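PDB 2BQX: inorganic pyrophosphatase from Helicobacter pylori, which catalyses the magnesium-dependent hydrolysis of inorganic pyrophosphate to two phosphate ions and assembles as a homohexamer. Local coordinates for residues 118-121 and 122-126; 125-128 and 129-133; 133-136 and 137-141; 156-159 and 160-164. One frame throughout, in Å; residues are numbered along the deposited sequence.

Contact 1: residues 118-121 and 122-126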
loop_
_atom_site.group_PDB
_atom_site.type_symbol
_atom_site.label_atom_id
_atom_site.label_comp_id
_atom_site.label_asym_id
_atom_site.label_seq_id
_atom_site.Cartn_x
_atom_site.Cartn_y
_atom_site.Cartn_z
ATOM N N TYR A 118 -14.218 -17.756 -16.907
ATOM C CA TYR A 118 -15.613 -18.199 -16.944
ATOM C C TYR A 118 -16.564 -17.124 -17.452
ATOM O O TYR A 118 -17.705 -17.415 -17.813
ATOM C CB TYR A 118 -16.080 -18.655 -15.555
ATOM C CG TYR A 118 -16.088 -17.566 -14.504
ATOM C CD1 TYR A 118 -14.942 -17.273 -13.764
ATOM C CD2 TYR A 118 -17.236 -16.813 -14.263
ATOM C CE1 TYR A 118 -14.939 -16.259 -12.811
ATOM C CE2 TYR A 118 -17.244 -15.796 -13.314
ATOM C CZ TYR A 118 -16.093 -15.524 -12.591
ATOM O OH TYR A 118 -16.092 -14.514 -11.653
ATOM N N VAL A 119 -16.102 -15.878 -17.461
ATOM C CA VAL A 119 -16.925 -14.773 -17.937
ATOM C C VAL A 119 -16.857 -14.731 -19.458
ATOM O O VAL A 119 -15.838 -14.347 -20.026
ATOM C CB VAL A 119 -16.437 -13.428 -17.367
ATOM C CG1 VAL A 119 -17.319 -12.296 -17.889
ATOM C CG2 VAL A 119 -16.485 -13.464 -15.840
ATOM N N LYS A 120 -17.948 -15.129 -20.106
ATOM C CA LYS A 120 -18.023 -15.172 -21.566
ATOM C C LYS A 120 -18.814 -14.011 -22.157
ATOM O O LYS A 120 -18.586 -13.614 -23.301
ATOM C CB LYS A 120 -18.683 -16.478 -22.015
ATOM C CG LYS A 120 -18.113 -17.728 -21.376
ATOM C CD LYS A 120 -16.679 -17.975 -21.799
ATOM C CE LYS A 120 -16.150 -19.248 -21.155
ATOM N NZ LYS A 120 -14.747 -19.525 -21.549
ATOM N N ASP A 121 -19.749 -13.486 -21.374
ATOM C CA ASP A 121 -20.606 -12.387 -21.807
ATOM C C ASP A 121 -20.962 -11.520 -20.602
ATOM O O ASP A 121 -20.784 -11.937 -19.457
ATOM C CB ASP A 121 -21.872 -12.953 -22.459
ATOM C CG ASP A 121 -22.446 -12.034 -23.517
ATOM O OD1 ASP A 121 -23.303 -12.502 -24.301
ATOM O OD2 ASP A 121 -22.048 -10.848 -23.569
ATOM N N ILE A 122 -21.470 -10.321 -20.866
ATOM C CA ILE A 122 -21.815 -9.374 -19.810
ATOM C C ILE A 122 -22.609 -9.984 -18.656
ATOM O O ILE A 122 -22.331 -9.709 -17.486
ATOM C CB ILE A 122 -22.599 -8.161 -20.385
ATOM C CG1 ILE A 122 -22.605 -7.017 -19.373
ATOM C CG2 ILE A 122 -24.021 -8.563 -20.751
ATOM C CD1 ILE A 122 -21.277 -6.299 -19.269
ATOM N N ASP A 123 -23.585 -10.822 -18.977
ATOM C CA ASP A 123 -24.416 -11.442 -17.950
ATOM C C ASP A 123 -23.665 -12.386 -17.004
ATOM O O ASP A 123 -24.208 -12.783 -15.975
ATOM C CB ASP A 123 -25.577 -12.187 -18.611
ATOM C CG ASP A 123 -25.128 -13.019 -19.789
ATOM O OD1 ASP A 123 -24.704 -12.424 -20.808
ATOM O OD2 ASP A 123 -25.193 -14.264 -19.699
ATOM N N ASP A 124 -22.429 -12.750 -17.341
ATOM C CA ASP A 124 -21.657 -13.643 -16.474
ATOM C C ASP A 124 -21.013 -12.873 -15.322
ATOM O O ASP A 124 -20.566 -13.464 -14.332
ATOM C CB ASP A 124 -20.579 -14.388 -17.267
ATOM C CG ASP A 124 -21.165 -15.376 -18.265
ATOM O OD1 ASP A 124 -22.208 -15.986 -17.954
ATOM O OD2 ASP A 124 -20.577 -15.559 -19.344
ATOM N N LEU A 125 -20.964 -11.550 -15.457
ATOM C CA LEU A 125 -20.399 -10.691 -14.417
ATOM C C LEU A 125 -21.448 -10.570 -13.318
ATOM O O LEU A 125 -22.645 -10.593 -13.597
ATOM C CB LEU A 125 -20.076 -9.306 -14.990
ATOM C CG LEU A 125 -18.908 -9.251 -15.976
ATOM C CD1 LEU A 125 -18.773 -7.847 -16.555
ATOM C CD2 LEU A 125 -17.634 -9.660 -15.262
ATOM N N SER A 126 -21.008 -10.442 -12.071
ATOM C CA SER A 126 -21.952 -10.338 -10.967
ATOM C C SER A 126 -22.724 -9.025 -10.983
ATOM O O SER A 126 -22.232 -7.994 -11.449
ATOM C CB SER A 126 -21.230 -10.475 -9.625
ATOM O OG SER A 126 -20.561 -9.273 -9.289
#

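Contact 2: residues 125-128 and 129-133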
loop_
_atom_site.group_PDB
_atom_site.type_symbol
_atom_site.label_atom_id
_atom_site.label_comp_id
_atom_site.label_asym_id
_atom_site.label_seq_id
_atom_site.Cartn_x
_atom_site.Cartn_y
_atom_site.Cartn_z
ATOM N N LEU A 125 -20.964 -11.550 -15.457
ATOM C CA LEU A 125 -20.399 -10.691 -14.417
ATOM C C LEU A 125 -21.448 -10.570 -13.318
ATOM O O LEU A 125 -22.645 -10.593 -13.597
ATOM C CB LEU A 125 -20.076 -9.306 -14.990
ATOM C CG LEU A 125 -18.908 -9.251 -15.976
ATOM C CD1 LEU A 125 -18.773 -7.847 -16.555
ATOM C CD2 LEU A 125 -17.634 -9.660 -15.262
ATOM N N SER A 126 -21.008 -10.442 -12.071
ATOM C CA SER A 126 -21.952 -10.338 -10.967
ATOM C C SER A 126 -22.724 -9.025 -10.983
ATOM O O SER A 126 -22.232 -7.994 -11.449
ATOM C CB SER A 126 -21.230 -10.475 -9.625
ATOM O OG SER A 126 -20.561 -9.273 -9.289
ATOM N N LYS A 127 -23.942 -9.084 -10.459
ATOM C CA LYS A 127 -24.825 -7.934 -10.367
ATOM C C LYS A 127 -24.153 -6.822 -9.568
ATOM O O LYS A 127 -24.283 -5.636 -9.883
ATOM C CB LYS A 127 -26.120 -8.353 -9.669
ATOM C CG LYS A 127 -27.030 -7.213 -9.259
ATOM C CD LYS A 127 -27.544 -6.450 -10.459
ATOM C CE LYS A 127 -28.622 -5.464 -10.039
ATOM N NZ LYS A 127 -29.014 -4.578 -11.170
ATOM N N HIS A 128 -23.426 -7.223 -8.533
ATOM C CA HIS A 128 -22.734 -6.288 -7.657
ATOM C C HIS A 128 -21.650 -5.511 -8.393
ATOM O O HIS A 128 -21.519 -4.302 -8.211
ATOM C CB HIS A 128 -22.133 -7.063 -6.480
ATOM C CG HIS A 128 -21.586 -6.195 -5.389
ATOM N ND1 HIS A 128 -20.284 -5.743 -5.374
ATOM C CD2 HIS A 128 -22.167 -5.706 -4.267
ATOM C CE1 HIS A 128 -20.085 -5.016 -4.288
ATOM N NE2 HIS A 128 -21.211 -4.979 -3.599
ATOM N N THR A 129 -20.876 -6.203 -9.223
ATOM C CA THR A 129 -19.806 -5.557 -9.972
ATOM C C THR A 129 -20.348 -4.574 -11.004
ATOM O O THR A 129 -19.810 -3.476 -11.175
ATOM C CB THR A 129 -18.926 -6.591 -10.687
ATOM O OG1 THR A 129 -18.432 -7.535 -9.730
ATOM C CG2 THR A 129 -17.743 -5.907 -11.360
ATOM N N LEU A 130 -21.408 -4.977 -11.696
ATOM C CA LEU A 130 -22.031 -4.130 -12.704
ATOM C C LEU A 130 -22.612 -2.875 -12.061
ATOM O O LEU A 130 -22.428 -1.769 -12.569
ATOM C CB LEU A 130 -23.130 -4.908 -13.439
ATOM C CG LEU A 130 -22.759 -5.540 -14.789
ATOM C CD1 LEU A 130 -21.378 -6.148 -14.736
ATOM C CD2 LEU A 130 -23.809 -6.581 -15.168
ATOM N N ASP A 131 -23.304 -3.044 -10.939
ATOM C CA ASP A 131 -23.895 -1.906 -10.244
ATOM C C ASP A 131 -22.816 -0.950 -9.743
ATOM O O ASP A 131 -22.993 0.266 -9.788
ATOM C CB ASP A 131 -24.734 -2.364 -9.049
ATOM C CG ASP A 131 -25.985 -3.121 -9.460
ATOM O OD1 ASP A 131 -26.453 -2.935 -10.601
ATOM O OD2 ASP A 131 -26.506 -3.889 -8.624
ATOM N N LYS A 132 -21.705 -1.499 -9.256
ATOM C CA LYS A 132 -20.617 -0.660 -8.746
ATOM C C LYS A 132 -20.026 0.179 -9.872
ATOM O O LYS A 132 -19.748 1.366 -9.703
ATOM C CB LYS A 132 -19.510 -1.518 -8.110
ATOM C CG LYS A 132 -18.295 -0.698 -7.631
ATOM C CD LYS A 132 -17.165 -1.566 -7.072
ATOM C CE LYS A 132 -17.529 -2.224 -5.750
ATOM N NZ LYS A 132 -16.383 -3.002 -5.163
ATOM N N ILE A 133 -19.826 -0.444 -11.027
ATOM C CA ILE A 133 -19.268 0.274 -12.167
ATOM C C ILE A 133 -20.216 1.368 -12.643
ATOM O O ILE A 133 -19.802 2.506 -12.905
ATOM C CB ILE A 133 -18.967 -0.688 -13.325
ATOM C CG1 ILE A 133 -17.798 -1.595 -12.931
ATOM C CG2 ILE A 133 -18.678 0.100 -14.604
ATOM C CD1 ILE A 133 -17.457 -2.657 -13.943
#

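Contact 3: residues 133-136 and 137-141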
loop_
_atom_site.group_PDB
_atom_site.type_symbol
_atom_site.label_atom_id
_atom_site.label_comp_id
_atom_site.label_asym_id
_atom_site.label_seq_id
_atom_site.Cartn_x
_atom_site.Cartn_y
_atom_site.Cartn_z
ATOM N N ILE A 133 -19.826 -0.444 -11.027
ATOM C CA ILE A 133 -19.268 0.274 -12.167
ATOM C C ILE A 133 -20.216 1.368 -12.643
ATOM O O ILE A 133 -19.802 2.506 -12.905
ATOM C CB ILE A 133 -18.967 -0.688 -13.325
ATOM C CG1 ILE A 133 -17.798 -1.595 -12.931
ATOM C CG2 ILE A 133 -18.678 0.100 -14.604
ATOM C CD1 ILE A 133 -17.457 -2.657 -13.943
ATOM N N LYS A 134 -21.495 1.026 -12.747
ATOM C CA LYS A 134 -22.500 1.982 -13.196
ATOM C C LYS A 134 -22.609 3.170 -12.246
ATOM O O LYS A 134 -22.672 4.322 -12.675
ATOM C CB LYS A 134 -23.864 1.285 -13.326
ATOM C CG LYS A 134 -25.040 2.226 -13.562
ATOM C CD LYS A 134 -26.197 1.518 -14.275
ATOM C CE LYS A 134 -26.739 0.340 -13.484
ATOM N NZ LYS A 134 -27.787 -0.409 -14.251
ATOM N N HIS A 135 -22.621 2.879 -10.951
ATOM C CA HIS A 135 -22.733 3.914 -9.935
ATOM C C HIS A 135 -21.504 4.830 -9.930
ATOM O O HIS A 135 -21.603 6.023 -9.626
ATOM C CB HIS A 135 -22.940 3.252 -8.568
ATOM C CG HIS A 135 -22.935 4.213 -7.423
ATOM N ND1 HIS A 135 -21.810 4.456 -6.665
ATOM C CD2 HIS A 135 -23.904 5.020 -6.931
ATOM C CE1 HIS A 135 -22.087 5.376 -5.757
ATOM N NE2 HIS A 135 -23.350 5.733 -5.896
ATOM N N PHE A 136 -20.348 4.277 -10.275
ATOM C CA PHE A 136 -19.128 5.075 -10.322
ATOM C C PHE A 136 -19.230 6.144 -11.409
ATOM O O PHE A 136 -18.986 7.329 -11.167
ATOM C CB PHE A 136 -17.912 4.196 -10.609
ATOM C CG PHE A 136 -16.653 4.977 -10.846
ATOM C CD1 PHE A 136 -15.931 5.499 -9.776
ATOM C CD2 PHE A 136 -16.202 5.213 -12.140
ATOM C CE1 PHE A 136 -14.774 6.245 -9.993
ATOM C CE2 PHE A 136 -15.047 5.960 -12.370
ATOM C CZ PHE A 136 -14.329 6.477 -11.292
ATOM N N PHE A 137 -19.592 5.725 -12.613
ATOM C CA PHE A 137 -19.700 6.678 -13.713
ATOM C C PHE A 137 -20.856 7.639 -13.489
ATOM O O PHE A 137 -20.801 8.805 -13.887
ATOM C CB PHE A 137 -19.849 5.922 -15.035
ATOM C CG PHE A 137 -18.566 5.306 -15.512
ATOM C CD1 PHE A 137 -17.547 6.108 -16.021
ATOM C CD2 PHE A 137 -18.352 3.937 -15.405
ATOM C CE1 PHE A 137 -16.330 5.557 -16.413
ATOM C CE2 PHE A 137 -17.138 3.375 -15.793
ATOM C CZ PHE A 137 -16.122 4.190 -16.300
ATOM N N GLU A 138 -21.893 7.154 -12.822
ATOM C CA GLU A 138 -23.055 7.984 -12.547
ATOM C C GLU A 138 -22.749 9.105 -11.548
ATOM O O GLU A 138 -23.419 10.138 -11.555
ATOM C CB GLU A 138 -24.187 7.116 -12.000
ATOM C CG GLU A 138 -25.564 7.701 -12.196
ATOM C CD GLU A 138 -26.386 6.898 -13.190
ATOM O OE1 GLU A 138 -26.801 5.761 -12.846
ATOM O OE2 GLU A 138 -26.606 7.394 -14.316
ATOM N N THR A 139 -21.728 8.925 -10.711
ATOM C CA THR A 139 -21.419 9.928 -9.691
ATOM C C THR A 139 -20.022 10.546 -9.636
ATOM O O THR A 139 -19.837 11.572 -8.985
ATOM C CB THR A 139 -21.671 9.353 -8.285
ATOM O OG1 THR A 139 -20.753 8.275 -8.039
ATOM C CG2 THR A 139 -23.093 8.842 -8.159
ATOM N N TYR A 140 -19.047 9.946 -10.308
ATOM C CA TYR A 140 -17.678 10.442 -10.229
ATOM C C TYR A 140 -17.433 11.853 -10.758
ATOM O O TYR A 140 -16.394 12.452 -10.477
ATOM C CB TYR A 140 -16.718 9.435 -10.879
ATOM C CG TYR A 140 -16.537 9.537 -12.379
ATOM C CD1 TYR A 140 -17.627 9.523 -13.247
ATOM C CD2 TYR A 140 -15.255 9.576 -12.933
ATOM C CE1 TYR A 140 -17.443 9.539 -14.633
ATOM C CE2 TYR A 140 -15.060 9.591 -14.312
ATOM C CZ TYR A 140 -16.159 9.571 -15.152
ATOM O OH TYR A 140 -15.971 9.566 -16.515
ATOM N N LYS A 141 -18.388 12.387 -11.510
ATOM C CA LYS A 141 -18.254 13.743 -12.027
ATOM C C LYS A 141 -19.268 14.678 -11.381
ATOM O O LYS A 141 -19.413 15.823 -11.805
ATOM C CB LYS A 141 -18.414 13.770 -13.550
ATOM C CG LYS A 141 -17.191 13.288 -14.297
ATOM C CD LYS A 141 -17.365 13.458 -15.790
ATOM C CE LYS A 141 -16.099 13.088 -16.526
ATOM N NZ LYS A 141 -16.245 13.319 -17.993
#

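Contact 4: residues 156-159 and 160-164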
loop_
_atom_site.group_PDB
_atom_site.type_symbol
_atom_site.label_atom_id
_atom_site.label_comp_id
_atom_site.label_asym_id
_atom_site.label_seq_id
_atom_site.Cartn_x
_atom_site.Cartn_y
_atom_site.Cartn_z
ATOM N N ASN A 156 -24.533 -6.612 -24.316
ATOM C CA ASN A 156 -23.664 -7.775 -24.423
ATOM C C ASN A 156 -22.477 -7.688 -25.377
ATOM O O ASN A 156 -22.260 -6.678 -26.049
ATOM C CB ASN A 156 -24.489 -9.023 -24.758
ATOM C CG ASN A 156 -25.250 -8.894 -26.057
ATOM O OD1 ASN A 156 -24.842 -8.170 -26.965
ATOM N ND2 ASN A 156 -26.360 -9.621 -26.162
ATOM N N LYS A 157 -21.706 -8.769 -25.415
ATOM C CA LYS A 157 -20.520 -8.858 -26.257
ATOM C C LYS A 157 -20.820 -8.610 -27.736
ATOM O O LYS A 157 -20.035 -7.968 -28.437
ATOM C CB LYS A 157 -19.871 -10.232 -26.077
ATOM C CG LYS A 157 -18.569 -10.418 -26.833
ATOM C CD LYS A 157 -18.077 -11.854 -26.709
ATOM C CE LYS A 157 -16.759 -12.029 -27.424
ATOM N NZ LYS A 157 -16.292 -13.445 -27.446
ATOM N N GLU A 158 -21.949 -9.121 -28.213
ATOM C CA GLU A 158 -22.319 -8.930 -29.613
ATOM C C GLU A 158 -22.403 -7.432 -29.917
ATOM O O GLU A 158 -21.943 -6.977 -30.963
ATOM C CB GLU A 158 -23.660 -9.610 -29.897
ATOM C CG GLU A 158 -24.171 -9.421 -31.312
ATOM C CD GLU A 158 -25.401 -10.267 -31.601
ATOM O OE1 GLU A 158 -25.995 -10.097 -32.686
ATOM O OE2 GLU A 158 -25.768 -11.101 -30.747
ATOM N N SER A 159 -22.982 -6.673 -28.991
ATOM C CA SER A 159 -23.115 -5.230 -29.159
ATOM C C SER A 159 -21.757 -4.542 -29.076
ATOM O O SER A 159 -21.470 -3.618 -29.835
ATOM C CB SER A 159 -24.044 -4.654 -28.093
ATOM O OG SER A 159 -24.131 -3.242 -28.216
ATOM N N ALA A 160 -20.922 -5.000 -28.151
ATOM C CA ALA A 160 -19.597 -4.425 -27.974
ATOM C C ALA A 160 -18.757 -4.584 -29.238
ATOM O O ALA A 160 -18.015 -3.678 -29.618
ATOM C CB ALA A 160 -18.894 -5.087 -26.785
ATOM N N ILE A 161 -18.866 -5.745 -29.878
ATOM C CA ILE A 161 -18.119 -6.019 -31.102
ATOM C C ILE A 161 -18.521 -5.028 -32.190
ATOM O O ILE A 161 -17.678 -4.548 -32.948
ATOM C CB ILE A 161 -18.366 -7.470 -31.583
ATOM C CG1 ILE A 161 -17.700 -8.444 -30.603
ATOM C CG2 ILE A 161 -17.805 -7.669 -32.994
ATOM C CD1 ILE A 161 -18.093 -9.889 -30.789
ATOM N N LYS A 162 -19.810 -4.718 -32.260
ATOM C CA LYS A 162 -20.302 -3.763 -33.247
ATOM C C LYS A 162 -19.683 -2.395 -33.001
ATOM O O LYS A 162 -19.267 -1.711 -33.937
ATOM C CB LYS A 162 -21.826 -3.671 -33.176
ATOM C CG LYS A 162 -22.530 -4.892 -33.747
ATOM C CD LYS A 162 -24.041 -4.757 -33.656
ATOM C CE LYS A 162 -24.733 -5.876 -34.412
ATOM N NZ LYS A 162 -24.345 -7.219 -33.898
ATOM N N VAL A 163 -19.617 -2.006 -31.732
ATOM C CA VAL A 163 -19.041 -0.726 -31.340
ATOM C C VAL A 163 -17.575 -0.668 -31.741
ATOM O O VAL A 163 -17.106 0.333 -32.289
ATOM C CB VAL A 163 -19.171 -0.520 -29.808
ATOM C CG1 VAL A 163 -18.459 0.754 -29.374
ATOM C CG2 VAL A 163 -20.644 -0.453 -29.432
ATOM N N LEU A 164 -16.853 -1.752 -31.470
ATOM C CA LEU A 164 -15.439 -1.819 -31.808
ATOM C C LEU A 164 -15.211 -1.738 -33.315
ATOM O O LEU A 164 -14.388 -0.955 -33.775
ATOM C CB LEU A 164 -14.820 -3.114 -31.270
ATOM C CG LEU A 164 -13.350 -3.331 -31.634
ATOM C CD1 LEU A 164 -12.497 -2.206 -31.043
ATOM C CD2 LEU A 164 -12.896 -4.673 -31.111
HETATM O O HOH W 1 -21.770 -8.406 -33.071
#

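Contact 1: residues 118-121 and 122-126
Asp124 folds back on the backbone of Lys120 and Asp121, closing a surface loop that includes the short 3-10 turn 122-124, between strand 99-108 and helix 127-139. Four hydrogen bonds hold it. Asp124 OD2 takes two amides: Lys120 N lies 2.8 Å from Asp124 OD2 on the anti side, close to the carboxylate plane, while Asp121 N reaches the same oxygen from above that plane at 3.0 Å. In return Asp124 N donates to Asp121 O (2.8 Å), the donor standing 41° out of the carbonyl plane. The Asp124 side chain can meet the two amides because its CG stands beside its own N, opposite the carbonyl carbon (chi1 -67°).

Asp121 OD1 and Asp123 OD1 are 3.8 Å apart, their carboxylates turned 63° from each other, a pair that would probably repel if both are ionised. Val119 and Leu125 cross at about a right angle and pack on Leu107 and Ile105 of strand 99-108, respectively.

Asp121 OD2 accepts from Lys157 N at the start of helix 157-171 and, from the anti side but tilted out of the carboxylate plane, from Ile122 N at 2.8 Å.

Contact 2: residues 125-128 and 129-133
The N-terminal turns of helix 127-139 open with Ser126 as N-cap, and its hydroxyl meets that of Thr129: Ser126 OG and Thr129 OG1 lie 2.8 Å apart in a hydrogen bond that either could donate. The serine hydroxyl sits between its own N and carbonyl carbon (chi1 77°), which turns it onto the first turn, while Thr129 OG1 stands beside its backbone N and faces back to it. Behind this pair the regular i to i+4 ladder starts, with Leu130 N giving to Ser126 O in the carbonyl plane, then Asp131 N to Lys127 O and Lys132 N to His128 O.

On the outer side, Lys127 bends at chi2 (64°), so that its CG, CD and CE pass obliquely by the carboxylate of Asp131. Lys127 NZ reaches Asp131 OD1 at 3.1 Å, using the syn lone pair, in a salt bridge between residues one turn apart; Leu143 of the third subunit packs on the same aspartate. The side chains of His128 and Lys132 cross, meeting through carbon, His128 CE1 4.1 Å from Lys132 CE, and they face different subunits: His128 packs on Thr115 of the second and Lys132 on Tyr45 of the third.

On the inward side Leu130 touches Phe154 of strand 149-156. Its methyl fits tightly across the leucine before the cap, Leu130 CD1 lying 3.4 Å from Leu125 CB.

Contact 3: residues 133-136 and 137-141
Phe137 receives the edge of Phe136 on its ring face: the ring centroids are 5.3 Å apart with planes at 83°, a T-shaped pair in which Phe136 CD2 stands over the centre of the Phe137 ring. At the rim of the same ring, in its plane, lies the Ile133 CG2 methyl, 3.8 Å from Phe137 CE2, the two side chains running side by side. Phe137 also packs on Leu71, Leu92 and Met94 of the sheet, with Tyr54, a predicted substrate-binding residue, close by. Glu138 N gives to Lys134 O, and its side chain runs beside that of Lys134, but Glu138 OE2 is taken by Val151 N of strand 149-156.

This is the C-terminal part of helix 127-139, laid over the beta-sheet of the pyrophosphatase fold. Thr139 OG1 bonds to His135 O at 2.9 Å, sharing that carbonyl with the weakly bonded Thr139 N. The hydroxyl is placed between the threonine's own N and carbonyl carbon (chi1 65°), which leaves the CG2 methyl over the His135 ring face, 4.2 Å from the centroid, a CH-pi contact. His135 NE2 itself binds Asp142 of the third subunit.

Tyr140, predicted to bind substrate, sets its CB over the Phe136 ring face, 3.9 Å from the centroid. Its own ring lies obliquely to that of Phe136, the planes at 32°, and Phe136 O accepts both Tyr140 N, at 2.8 Å, and Thr139 N.

Contact 4: residues 156-159 and 160-164
Ala160 N to Asn156 O, at 3.0 Å, is the first of a run of i to i+4 backbone bonds; Ile161 N to Lys157 O and Val163 N to Ser159 O continue it. Between them the bond from Lys162 N to Glu158 O is weak, at 3.4 Å. Asn156 adds a side-chain bond: its OD1 accepts from Ser159 N at 3.1 Å, almost in line with the amide C=O. The side chain is folded over the turn with CG between the backbone N and the carbonyl carbon (chi1 59°).

Together these features make Asn156 the N-cap of helix 157-171, the C-terminal helix, at its junction with strand 149-156. On the same first turns Glu158 and Lys162 run side by side. Lys162 is bent only at its last torsion, chi4, which turns the ammonium group back to Glu158 OE1 in a long salt bridge, Lys162 NZ to OE1 3.5 Å. A water also joins the Glu158 backbone carbonyl to the ammonium group, donating to Glu158 O at 2.6 Å and accepting from Lys162 NZ at 3.0 Å.

Lys157 extends fully to a salt bridge with Asp13, its CG touching Ile161 CD1 at 4.0 Å on the way. Ser159 OG bonds to Glu155, while Ala160 packs on Leu88 and Val91 of strand 83-96.

Contact 3 is the buried one of the four; contacts 1, 2 and 4 lie at the surface. Contacts 2 and 3 share Ile133 and divide helix 127-139, contact 2 taking its start and contact 3 its end, and both touch the third subunit, but contact 2 is largely polar and contact 3 built around aromatic rings that include Tyr140, predicted to bind substrate. Contact 1 runs directly into contact 2 through Leu125 and Ser126, and both reach the second subunit. Contacts 2 and 4 each begin a helix, one with a serine at its N-cap, hydrogen-bonded to a threonine hydroxyl, the other capped by an asparagine amide oxygen. Contact 4 meets no other chain; the loop of contact 1 joins it through Asp121.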